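Local coordinates for D-mannonate dehydratase (Streptococcus suis, PDB 3BDK), which probably catalyses the dehydration of D-mannonate to 2-dehydro-3-deoxy-D-gluconate, a step of pentose and glucuronate interconversion, with ferrous iron or manganese as cofactor, at residues Pro119-Asn124 with Val214-His219; Thr208-Gly213 with Ser249-Ile254. One frame throughout, in Å; residues are numbered along the deposited sequence.

In the fold
The two contacts lie next to each other in a xylose isomerase-like TIM barrel, their centres about 9 Å apart. Interaction 1 joins the neighbouring parallel strands 120-123 and 215-218 of the barrel sheet; interaction 2 joins the end of helix 191-210 to the turn leading into strand 252-257. Along the chain their segments alternate: 119-124, 208-213, 214-219, 249-254. The helix end of interaction 2 therefore leads through a short loop into strand 215-218, where Met216 bonds to Gly253 of strand 252-257 and to His251 just before it. Interaction 1 reaches the manganese at His219, whereas interaction 2 lies near the surface, about 17 Å from the centre of the chain.

Interaction 1: residues Pro119-Asn124 with Val214-His219; sequences PVVCYN and VKMAIH. With MN (manganese (II) ion), chain D.
Val214 begins the pairing with an apolar touch, its CG1 packing 3.4 Å from CG2 of Val121; both branched side chains also touch Val113 of helix 99-114. Lys215 gives its backbone N to Pro119 O, a hydrogen bond of 2.9 Å, and its own O receives Val121 N. Its long chain suits a partly exposed place, since the end leads away from the other strand. Met216 lies beside Val121, both pointing the same way. The flexible thioether bends at chi2 and chi3, which brings SD 3.8 Å from CB of Val121 and CE near Tyr123 CD2. Ala217 donates its N to Val121 O, and its small CB shares the inner face with Val120 and Cys122 and meets Val120 CG1 at 4.2 Å. At Ile218 the flat ring of Tyr123 swings in: with CG between backbone N and carbonyl (chi1 68°), Ile218 CA lies over one face of the ring, offset toward its rim, a CH-pi contact of 4.2 Å to the centroid. His219 closes the series, its N bound to Tyr123 O at 2.8 Å, while SG of Cys122 sits at the edge of its imidazole. A chi1 of -161° carries the ring away from the strand pair, and NE2 binds, at 2.5 Å, a manganese that His286 and Asp330 also bind; the side chain also touches the bound D-mannose. The C-terminal ends of the strands are the usual place for the active site of a TIM barrel. Helices 99-114 and 191-210 pack on the face of Val121, Met216, Tyr123 and Ile218, while Phe284 and Asn283 of strand 282-286 meet the inner face.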
# COMPACT_ATOMS: atom_id res chain seq x y z
N PRO A 119 9.86 -22.50 9.92
CA PRO A 119 10.21 -22.24 11.33
C PRO A 119 9.12 -21.74 12.30
O PRO A 119 9.41 -21.49 13.47
CB PRO A 119 11.30 -21.16 11.21
CG PRO A 119 11.08 -20.51 9.87
CD PRO A 119 10.04 -21.28 9.11
N VAL A 120 7.88 -21.58 11.83
CA VAL A 120 6.81 -21.09 12.70
C VAL A 120 5.47 -21.76 12.43
O VAL A 120 5.11 -22.00 11.27
CB VAL A 120 6.64 -19.54 12.63
CG1 VAL A 120 5.39 -19.09 13.37
CG2 VAL A 120 7.87 -18.81 13.20
N VAL A 121 4.75 -22.07 13.51
CA VAL A 121 3.39 -22.62 13.43
C VAL A 121 2.40 -21.82 14.30
O VAL A 121 2.50 -21.85 15.53
CB VAL A 121 3.34 -24.12 13.81
CG1 VAL A 121 1.92 -24.64 13.78
CG2 VAL A 121 4.19 -24.95 12.87
N CYS A 122 1.49 -21.10 13.65
CA CYS A 122 0.36 -20.44 14.30
C CYS A 122 -0.76 -21.48 14.54
O CYS A 122 -0.80 -22.52 13.87
CB CYS A 122 -0.13 -19.24 13.45
SG CYS A 122 -1.66 -18.33 14.04
N TYR A 123 -1.63 -21.20 15.51
CA TYR A 123 -2.74 -22.09 15.91
C TYR A 123 -3.50 -21.37 17.03
O TYR A 123 -2.93 -20.49 17.69
CB TYR A 123 -2.21 -23.42 16.47
CG TYR A 123 -1.49 -23.21 17.77
CD1 TYR A 123 -2.10 -23.52 18.99
CD2 TYR A 123 -0.23 -22.63 17.79
CE1 TYR A 123 -1.46 -23.27 20.19
CE2 TYR A 123 0.43 -22.38 18.99
CZ TYR A 123 -0.19 -22.70 20.18
OH TYR A 123 0.48 -22.45 21.35
N ASN A 124 -4.76 -21.74 17.28
CA ASN A 124 -5.55 -21.14 18.38
C ASN A 124 -5.98 -22.11 19.47
O ASN A 124 -5.80 -23.31 19.34
CB ASN A 124 -6.78 -20.40 17.84
CG ASN A 124 -7.96 -21.31 17.62
OD1 ASN A 124 -8.39 -22.02 18.52
ND2 ASN A 124 -8.51 -21.28 16.42
N VAL A 214 10.99 -25.76 15.07
CA VAL A 214 9.74 -25.01 14.86
C VAL A 214 9.29 -24.21 16.08
O VAL A 214 9.21 -24.76 17.18
CB VAL A 214 8.60 -26.01 14.51
CG1 VAL A 214 7.28 -25.30 14.35
CG2 VAL A 214 8.93 -26.81 13.26
N LYS A 215 8.99 -22.92 15.90
CA LYS A 215 8.46 -22.07 16.99
C LYS A 215 6.94 -21.92 16.94
O LYS A 215 6.37 -21.61 15.88
CB LYS A 215 9.09 -20.67 17.00
CG LYS A 215 10.59 -20.62 16.92
CD LYS A 215 11.11 -19.21 17.13
CE LYS A 215 12.31 -18.93 16.23
NZ LYS A 215 13.07 -17.71 16.64
N MET A 216 6.29 -22.15 18.08
CA MET A 216 4.83 -22.08 18.15
C MET A 216 4.37 -20.66 18.46
O MET A 216 5.03 -19.93 19.20
CB MET A 216 4.30 -23.05 19.21
CG MET A 216 4.76 -24.49 19.01
SD MET A 216 4.36 -25.13 17.38
CE MET A 216 2.63 -25.54 17.59
N ALA A 217 3.23 -20.28 17.89
CA ALA A 217 2.74 -18.91 18.01
C ALA A 217 1.21 -18.87 18.01
O ALA A 217 0.57 -19.12 16.99
CB ALA A 217 3.29 -18.05 16.88
N ILE A 218 0.64 -18.56 19.17
CA ILE A 218 -0.79 -18.77 19.39
C ILE A 218 -1.60 -17.56 18.94
O ILE A 218 -1.42 -16.45 19.44
CB ILE A 218 -1.09 -19.05 20.88
CG1 ILE A 218 -2.58 -19.29 21.09
CG2 ILE A 218 -0.60 -17.89 21.75
CD1 ILE A 218 -3.10 -20.64 23.08
N HIS A 219 -2.50 -17.78 17.99
CA HIS A 219 -3.43 -16.75 17.55
C HIS A 219 -4.42 -16.39 18.65
O HIS A 219 -5.12 -17.25 19.17
CB HIS A 219 -4.18 -17.20 16.29
CG HIS A 219 -4.80 -16.07 15.53
ND1 HIS A 219 -6.04 -15.56 15.84
CD2 HIS A 219 -4.36 -15.37 14.46
CE1 HIS A 219 -6.34 -14.58 15.00
NE2 HIS A 219 -5.33 -14.44 14.15
MN MN D . -5.83 -13.79 11.81

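Interaction 2: residues Thr208-Gly213 with Ser249-Ile254; sequences TAEEAG and SEHNGI
Glu210 reaches across to His251 and Ser249 from the last part of helix 191-210. Its CB stands 4.2 Å above the plane of the His251 ring, offset toward the rim. CG comes closer, 3.6 Å from His251 CG, and forms a CH-pi contact with that face, 4.0 Å from the ring centroid and 28° off its normal. This placement follows from the first torsion, which sets CG beside the backbone N (chi1 -69°), and from the extended chain beyond, which carries the carboxylate past the ring. CD then approaches Ser249, and OE1 accepts a hydrogen bond of 2.7 Å from Ser249 OG, which meets it from above the carboxylate plane. OE2 shares a second bond with the hydroxyl of Tyr247, so two partners hold the carboxylate and limit its rotation. Glutamate suits the site because its methylenes can lie on a ring while its tip stays polar. Serine is short enough to turn its hydroxyl out to that tip, and the same OG weakly accepts His251 N, a bond within the type I turn Ser249-Asn252. The histidine offers a flat face to the methylenes, and its NE2 comes within 3.6 Å of Gly213 O. Gly213 leaves the helix with positive phi (80°), a conformation glycine adopts easily. The contact joins the C-terminal end of helix 191-210 to the turn that leads into strand 252-257, on the side of the TIM barrel where helices return to strands, away from the metal: His251 packs on Leu206 and Lys215, while Ala209 reaches Met216 of strand 215-218 and Ile110 of helix 99-114.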
# COMPACT_ATOMS: atom_id res chain seq x y z
N THR A 208 8.79 -31.45 21.75
CA THR A 208 8.59 -31.94 20.38
C THR A 208 8.90 -30.85 19.36
O THR A 208 9.44 -31.13 18.30
CB THR A 208 7.12 -32.43 20.16
OG1 THR A 208 6.72 -33.31 21.22
CG2 THR A 208 6.95 -33.14 18.81
N ALA A 209 8.59 -29.60 19.71
CA ALA A 209 8.75 -28.45 18.81
C ALA A 209 10.12 -27.84 18.90
O ALA A 209 10.65 -27.36 17.91
CB ALA A 209 7.69 -27.39 19.10
N GLU A 210 10.71 -27.83 20.09
CA GLU A 210 12.12 -27.47 20.21
C GLU A 210 12.97 -28.56 19.55
O GLU A 210 14.08 -28.28 19.06
CB GLU A 210 12.51 -27.29 21.67
CG GLU A 210 11.89 -26.07 22.35
CD GLU A 210 11.92 -26.17 23.87
OE1 GLU A 210 12.52 -25.28 24.52
OE2 GLU A 210 11.36 -27.17 24.40
N GLU A 211 12.44 -29.78 19.52
CA GLU A 211 13.12 -30.92 18.88
C GLU A 211 13.11 -30.80 17.34
O GLU A 211 14.01 -31.33 16.68
CB GLU A 211 12.63 -32.29 19.46
CG GLU A 211 11.73 -33.27 18.63
CD GLU A 211 11.23 -34.53 19.46
OE1 GLU A 211 10.42 -35.34 18.95
OE2 GLU A 211 11.63 -34.68 20.64
N ALA A 212 12.16 -30.04 16.80
CA ALA A 212 12.04 -29.86 15.34
C ALA A 212 12.48 -28.48 14.80
O ALA A 212 12.37 -28.21 13.60
CB ALA A 212 10.60 -30.20 14.87
N GLY A 213 12.99 -27.61 15.68
CA GLY A 213 13.36 -26.23 15.32
C GLY A 213 12.20 -25.23 15.23
O GLY A 213 12.42 -24.00 15.31
N SER A 249 9.91 -20.63 27.36
CA SER A 249 10.84 -20.99 26.30
C SER A 249 10.52 -20.17 25.06
O SER A 249 9.36 -20.05 24.65
CB SER A 249 10.75 -22.48 25.99
OG SER A 249 11.37 -22.80 24.76
N GLU A 250 11.56 -19.62 24.44
CA GLU A 250 11.39 -18.77 23.27
C GLU A 250 10.60 -19.45 22.14
O GLU A 250 9.99 -18.77 21.34
CB GLU A 250 12.73 -18.12 22.87
CG GLU A 250 13.01 -16.77 23.65
CD GLU A 250 14.37 -16.63 24.43
OE1 GLU A 250 14.82 -17.59 25.12
OE2 GLU A 250 14.96 -15.51 24.41
N HIS A 251 10.54 -20.78 22.14
CA HIS A 251 9.72 -21.58 21.19
C HIS A 251 8.21 -21.65 21.53
O HIS A 251 7.42 -22.20 20.74
CB HIS A 251 10.27 -23.01 21.13
CG HIS A 251 11.50 -23.14 20.29
ND1 HIS A 251 12.66 -22.45 20.54
CD2 HIS A 251 11.74 -23.88 19.18
CE1 HIS A 251 13.56 -22.75 19.63
NE2 HIS A 251 13.03 -23.63 18.79
N ASN A 252 7.86 -21.13 22.71
CA ASN A 252 6.48 -20.99 23.19
C ASN A 252 6.11 -19.52 23.08
O ASN A 252 6.46 -18.73 23.95
CB ASN A 252 6.39 -21.42 24.66
CG ASN A 252 4.97 -21.46 25.19
OD1 ASN A 252 4.06 -22.00 24.55
ND2 ASN A 252 4.77 -20.92 26.40
N GLY A 253 5.43 -19.17 21.99
CA GLY A 253 5.15 -17.77 21.67
C GLY A 253 3.74 -17.45 21.22
O GLY A 253 2.83 -18.30 21.20
N ILE A 254 3.55 -16.19 20.87
CA ILE A 254 2.26 -15.71 20.40
C ILE A 254 2.35 -15.23 18.96
O ILE A 254 3.43 -14.95 18.42
CB ILE A 254 1.75 -14.53 21.27
CG1 ILE A 254 2.73 -13.35 21.20
CG2 ILE A 254 1.53 -14.98 22.72
CD1 ILE A 254 2.31 -12.15 21.95